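PDB 1ZAV: large ribosomal subunit protein uL10, which forms part of the ribosomal stalk, binding large-subunit rRNA and carrying L7/L12 dimers, and so helps the ribosome engage GTP-bound translation factors. Local coordinates for residues Thr22-Ala28 with Thr83-Thr89; Met15-Phe19 with Leu62-Leu67. All coordinates share one frame; numbering follows the deposited sequence.

Contact 1: residues Thr22-Ala28 with Thr83-Thr89; sequences TSLILFA and TAVLYVT
Two inner strands of the antiparallel sheet of the uL10 globular domain pair here, Thr22-Ala28 against Thr83-Thr89. At the Ala28 end of the pair, Ala28 and Ala84 exchange two backbone bonds, Ala28 N to Ala84 O at 3.0 Å and Ala84 N to Ala28 O at 2.8 Å. The same reciprocal bonding joins Leu26 and Leu86, where Leu86 N reaches Leu26 O at 2.9 Å with a nearly straight N-H...O angle of 174°. Towards Thr89 a further backbone bond runs from Ser23 N to Val88 O at 2.9 Å.

Both strands have a further neighbour, 114-119 beyond Thr22-Ala28 and 53-58 beyond Thr83-Thr89, which makes this an interior pair of the sheet. On one face Leu24, Ala28, Leu86 and Val88 lie beneath helix 94-106; Leu24 sets its CD2 methyl 3.9 Å from Val88 CG2. On the other, Ile25 CG2 meets Val85 CG2 at 3.8 Å, both methyls lying anti to their own backbone nitrogens. Thr83 CG2 comes up at the edge of the Phe27 ring and lies 3.8 Å from Phe27 CB, while Thr83 OG1 turns to Gly81 O and Lys115 NZ. Tyr87 CB sits 3.9 Å from Thr22 CG2.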
loop_
_atom_site.group_PDB
_atom_site.type_symbol
_atom_site.label_atom_id
_atom_site.label_comp_id
_atom_site.label_asym_id
_atom_site.label_seq_id
_atom_site.Cartn_x
_atom_site.Cartn_y
_atom_site.Cartn_z
ATOM N N THR A 22 -13.608 21.074 -14.072
ATOM C CA THR A 22 -12.243 20.551 -14.139
ATOM C C THR A 22 -11.958 19.482 -13.096
ATOM O O THR A 22 -12.580 19.461 -12.033
ATOM C CB THR A 22 -11.232 21.673 -13.936
ATOM O OG1 THR A 22 -11.597 22.431 -12.772
ATOM C CG2 THR A 22 -11.198 22.578 -15.159
ATOM N N SER A 23 -11.011 18.597 -13.405
ATOM C CA SER A 23 -10.626 17.530 -12.491
ATOM C C SER A 23 -9.253 17.865 -11.904
ATOM O O SER A 23 -8.767 17.199 -10.993
ATOM C CB SER A 23 -10.579 16.187 -13.225
ATOM O OG SER A 23 -9.528 16.145 -14.175
ATOM N N LEU A 24 -8.645 18.914 -12.439
ATOM C CA LEU A 24 -7.347 19.382 -11.989
ATOM C C LEU A 24 -7.183 20.861 -12.298
ATOM O O LEU A 24 -7.583 21.340 -13.361
ATOM C CB LEU A 24 -6.206 18.599 -12.678
ATOM C CG LEU A 24 -4.820 19.256 -12.552
ATOM C CD1 LEU A 24 -4.361 19.158 -11.105
ATOM C CD2 LEU A 24 -3.792 18.570 -13.459
ATOM N N ILE A 25 -6.617 21.573 -11.334
ATOM C CA ILE A 25 -6.295 22.982 -11.452
ATOM C C ILE A 25 -4.955 23.051 -10.718
ATOM O O ILE A 25 -4.897 22.837 -9.510
ATOM C CB ILE A 25 -7.321 23.912 -10.729
ATOM C CG1 ILE A 25 -8.698 23.798 -11.388
ATOM C CG2 ILE A 25 -6.855 25.361 -10.814
ATOM C CD1 ILE A 25 -9.807 24.602 -10.668
ATOM N N LEU A 26 -3.877 23.293 -11.454
ATOM C CA LEU A 26 -2.557 23.398 -10.849
ATOM C C LEU A 26 -1.985 24.773 -11.177
ATOM O O LEU A 26 -1.985 25.213 -12.333
ATOM C CB LEU A 26 -1.643 22.263 -11.350
ATOM C CG LEU A 26 -0.208 22.224 -10.807
ATOM C CD1 LEU A 26 0.373 20.824 -10.926
ATOM C CD2 LEU A 26 0.639 23.231 -11.556
ATOM N N PHE A 27 -1.503 25.462 -10.146
ATOM C CA PHE A 27 -0.964 26.799 -10.307
ATOM C C PHE A 27 0.540 26.776 -10.414
ATOM O O PHE A 27 1.210 26.227 -9.543
ATOM C CB PHE A 27 -1.391 27.645 -9.121
ATOM C CG PHE A 27 -2.879 27.692 -8.941
ATOM C CD1 PHE A 27 -3.649 28.602 -9.664
ATOM C CD2 PHE A 27 -3.514 26.816 -8.062
ATOM C CE1 PHE A 27 -5.043 28.642 -9.513
ATOM C CE2 PHE A 27 -4.909 26.845 -7.902
ATOM C CZ PHE A 27 -5.669 27.764 -8.631
ATOM N N ALA A 28 1.056 27.394 -11.472
ATOM C CA ALA A 28 2.494 27.430 -11.734
ATOM C C ALA A 28 3.075 28.808 -12.032
ATOM O O ALA A 28 2.422 29.667 -12.633
ATOM C CB ALA A 28 2.815 26.495 -12.894
ATOM N N THR A 83 0.700 34.173 -12.319
ATOM C CA THR A 83 0.486 32.736 -12.228
ATOM C C THR A 83 -0.186 32.123 -13.443
ATOM O O THR A 83 -1.180 32.640 -13.951
ATOM C CB THR A 83 -0.365 32.405 -10.996
ATOM O OG1 THR A 83 0.197 33.044 -9.842
ATOM C CG2 THR A 83 -0.411 30.902 -10.768
ATOM N N ALA A 84 0.369 31.012 -13.909
ATOM C CA ALA A 84 -0.191 30.307 -15.047
ATOM C C ALA A 84 -1.039 29.202 -14.448
ATOM O O ALA A 84 -0.819 28.794 -13.303
ATOM C CB ALA A 84 0.921 29.722 -15.910
ATOM N N VAL A 85 -2.004 28.706 -15.209
ATOM C CA VAL A 85 -2.864 27.668 -14.692
ATOM C C VAL A 85 -2.985 26.474 -15.634
ATOM O O VAL A 85 -3.243 26.629 -16.829
ATOM C CB VAL A 85 -4.279 28.256 -14.374
ATOM C CG1 VAL A 85 -4.998 28.656 -15.645
ATOM C CG2 VAL A 85 -5.085 27.272 -13.618
ATOM N N LEU A 86 -2.792 25.285 -15.077
ATOM C CA LEU A 86 -2.878 24.039 -15.829
ATOM C C LEU A 86 -4.151 23.338 -15.384
ATOM O O LEU A 86 -4.291 22.993 -14.214
ATOM C CB LEU A 86 -1.660 23.160 -15.516
ATOM C CG LEU A 86 -1.459 21.801 -16.192
ATOM C CD1 LEU A 86 -0.125 21.215 -15.735
ATOM C CD2 LEU A 86 -2.588 20.854 -15.838
ATOM N N TYR A 87 -5.090 23.130 -16.299
ATOM C CA TYR A 87 -6.317 22.456 -15.914
ATOM C C TYR A 87 -6.727 21.382 -16.891
ATOM O O TYR A 87 -6.365 21.432 -18.070
ATOM C CB TYR A 87 -7.449 23.472 -15.682
ATOM C CG TYR A 87 -7.804 24.330 -16.868
ATOM C CD1 TYR A 87 -8.576 23.830 -17.910
ATOM C CD2 TYR A 87 -7.399 25.658 -16.928
ATOM C CE1 TYR A 87 -8.945 24.636 -18.983
ATOM C CE2 TYR A 87 -7.759 26.473 -17.995
ATOM C CZ TYR A 87 -8.534 25.955 -19.015
ATOM O OH TYR A 87 -8.901 26.769 -20.054
ATOM N N VAL A 88 -7.449 20.391 -16.375
ATOM C CA VAL A 88 -7.921 19.266 -17.166
ATOM C C VAL A 88 -9.440 19.214 -17.160
ATOM O O VAL A 88 -10.068 19.264 -16.102
ATOM C CB VAL A 88 -7.372 17.928 -16.613
ATOM C CG1 VAL A 88 -7.991 16.750 -17.368
ATOM C CG2 VAL A 88 -5.847 17.899 -16.750
ATOM N N THR A 89 -10.029 19.118 -18.349
ATOM C CA THR A 89 -11.478 19.051 -18.459
ATOM C C THR A 89 -11.923 17.670 -18.934
ATOM O O THR A 89 -13.079 17.286 -18.742
ATOM C CB THR A 89 -12.025 20.141 -19.422
ATOM O OG1 THR A 89 -11.287 20.122 -20.647
ATOM C CG2 THR A 89 -11.900 21.521 -18.789
#

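Contact 2: residues Met15-Phe19 with Leu62-Leu67; sequences MSEIF and LLNLAL
Met15 and Phe19, one turn apart on helix 5-19, both meet the methyl of Ala66. Met15 CG presses on Ala66 CB at 3.2 Å, tighter than usual for two carbons, and Phe19 CE2 approaches the same methyl at 3.8 Å. The methionine leaves its helix with CG anti to the backbone N (chi1 -174°), then bends at both later torsions, which brings CE over to the leucines: it is 3.3 Å from Leu62 CD2, again close, and also touches Leu63 CD2. That Leu63 methyl also lies in the plane of the Phe19 ring, 3.9 Å from CZ at its edge, the two side chains crossing at about a right angle. Leu67 CD2 comes to Phe19 CD2 at 3.8 Å.

Small residues let the backbones close in at Ser16 and Ala66, whose CA atoms are 4.2 Å apart. Ser16 OG touches Ala66 CA at 3.1 Å, and Ser16 OG is hydrogen-bonded with Val12 O one turn back in its own helix.

The short helical segments cross at -57°, their axes 8.6 Å apart. Beneath them, strand 53-58 meets Met15 through Arg56 and Val58, Leu63 also rests on Val58, and Phe19 packs on Tyr87 of strand 83-88.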
loop_
_atom_site.group_PDB
_atom_site.type_symbol
_atom_site.label_atom_id
_atom_site.label_comp_id
_atom_site.label_asym_id
_atom_site.label_seq_id
_atom_site.Cartn_x
_atom_site.Cartn_y
_atom_site.Cartn_z
ATOM N N MET A 15 -14.547 31.434 -17.273
ATOM C CA MET A 15 -13.536 30.788 -16.450
ATOM C C MET A 15 -14.178 30.048 -15.277
ATOM O O MET A 15 -13.850 28.892 -15.006
ATOM C CB MET A 15 -12.564 31.839 -15.924
ATOM C CG MET A 15 -11.401 31.267 -15.169
ATOM S SD MET A 15 -10.061 30.869 -16.271
ATOM C CE MET A 15 -9.059 32.298 -16.044
ATOM N N SER A 16 -15.100 30.718 -14.583
ATOM C CA SER A 16 -15.778 30.122 -13.436
ATOM C C SER A 16 -16.479 28.830 -13.824
ATOM O O SER A 16 -16.462 27.852 -13.078
ATOM C CB SER A 16 -16.804 31.098 -12.839
ATOM O OG SER A 16 -16.178 32.221 -12.238
ATOM N N GLU A 17 -17.114 28.833 -14.992
ATOM C CA GLU A 17 -17.807 27.653 -15.470
ATOM C C GLU A 17 -16.800 26.556 -15.801
ATOM O O GLU A 17 -17.074 25.384 -15.583
ATOM C CB GLU A 17 -18.659 28.003 -16.696
ATOM C CG GLU A 17 -19.798 28.971 -16.365
ATOM C CD GLU A 17 -20.582 29.420 -17.584
ATOM O OE1 GLU A 17 -19.968 29.974 -18.523
ATOM O OE2 GLU A 17 -21.819 29.225 -17.599
ATOM N N ILE A 18 -15.640 26.925 -16.329
ATOM C CA ILE A 18 -14.639 25.912 -16.646
ATOM C C ILE A 18 -14.180 25.250 -15.350
ATOM O O ILE A 18 -14.194 24.026 -15.238
ATOM C CB ILE A 18 -13.416 26.514 -17.358
ATOM C CG1 ILE A 18 -13.774 26.878 -18.800
ATOM C CG2 ILE A 18 -12.264 25.506 -17.360
ATOM C CD1 ILE A 18 -12.678 27.629 -19.520
ATOM N N PHE A 19 -13.796 26.061 -14.367
ATOM C CA PHE A 19 -13.335 25.531 -13.084
ATOM C C PHE A 19 -14.387 24.689 -12.372
ATOM O O PHE A 19 -14.064 23.921 -11.463
ATOM C CB PHE A 19 -12.867 26.660 -12.149
ATOM C CG PHE A 19 -11.630 27.381 -12.621
ATOM C CD1 PHE A 19 -10.778 26.806 -13.564
ATOM C CD2 PHE A 19 -11.302 28.628 -12.104
ATOM C CE1 PHE A 19 -9.628 27.469 -13.987
ATOM C CE2 PHE A 19 -10.153 29.301 -12.517
ATOM C CZ PHE A 19 -9.312 28.717 -13.462
ATOM N N LEU A 62 -8.406 37.848 -12.146
ATOM C CA LEU A 62 -9.337 37.011 -12.905
ATOM C C LEU A 62 -9.462 35.627 -12.262
ATOM O O LEU A 62 -10.566 35.114 -12.079
ATOM C CB LEU A 62 -8.834 36.847 -14.342
ATOM C CG LEU A 62 -9.787 36.408 -15.459
ATOM C CD1 LEU A 62 -8.963 36.227 -16.728
ATOM C CD2 LEU A 62 -10.513 35.118 -15.116
ATOM N N LEU A 63 -8.321 35.018 -11.947
ATOM C CA LEU A 63 -8.312 33.701 -11.318
ATOM C C LEU A 63 -9.087 33.721 -10.007
ATOM O O LEU A 63 -9.910 32.845 -9.742
ATOM C CB LEU A 63 -6.876 33.252 -11.036
ATOM C CG LEU A 63 -6.063 32.772 -12.240
ATOM C CD1 LEU A 63 -4.701 32.284 -11.774
ATOM C CD2 LEU A 63 -6.813 31.654 -12.940
ATOM N N ASN A 64 -8.813 34.732 -9.190
ATOM C CA ASN A 64 -9.472 34.864 -7.907
ATOM C C ASN A 64 -11.001 34.876 -8.047
ATOM O O ASN A 64 -11.682 34.057 -7.445
ATOM C CB ASN A 64 -8.993 36.134 -7.200
ATOM C CG ASN A 64 -9.055 36.013 -5.686
ATOM O OD1 ASN A 64 -10.108 35.725 -5.119
ATOM N ND2 ASN A 64 -7.922 36.229 -5.026
ATOM N N LEU A 65 -11.537 35.790 -8.851
ATOM C CA LEU A 65 -12.989 35.859 -9.028
ATOM C C LEU A 65 -13.577 34.571 -9.611
ATOM O O LEU A 65 -14.666 34.145 -9.221
ATOM C CB LEU A 65 -13.377 37.048 -9.915
ATOM C CG LEU A 65 -13.131 38.467 -9.382
ATOM C CD1 LEU A 65 -13.741 39.481 -10.344
ATOM C CD2 LEU A 65 -13.755 38.629 -8.007
ATOM N N ALA A 66 -12.866 33.950 -10.550
ATOM C CA ALA A 66 -13.356 32.708 -11.146
ATOM C C ALA A 66 -13.420 31.582 -10.113
ATOM O O ALA A 66 -14.381 30.823 -10.078
ATOM C CB ALA A 66 -12.467 32.299 -12.310
ATOM N N LEU A 67 -12.393 31.474 -9.277
ATOM C CA LEU A 67 -12.353 30.439 -8.247
ATOM C C LEU A 67 -13.385 30.745 -7.171
ATOM O O LEU A 67 -14.079 29.852 -6.687
ATOM C CB LEU A 67 -10.961 30.376 -7.620
ATOM C CG LEU A 67 -9.876 29.781 -8.520
ATOM C CD1 LEU A 67 -8.499 30.189 -8.023
ATOM C CD2 LEU A 67 -10.043 28.274 -8.556
#

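Overall arrangement
From the N terminus, helix 5-19 supplies the first half of contact 2 and the chain turns directly into strand 24-28, the first half of contact 1. After helix 35-49 and strand 53-58, helix 60-69 returns to helix 5-19 and closes contact 2; strand 83-88 then closes contact 1. The two closures therefore cross rather than nest. Contact 1 joins two inner strands of the sheet, contact 2 pairs the helices on one of its faces, and their centres are 11 Å apart. Layers meet where Phe19 CD1 lies 3.8 Å from Ile25 CD1, and Leu67 CD1 3.8 Å from Phe27 CZ. On the opposite face lies helix 94-106.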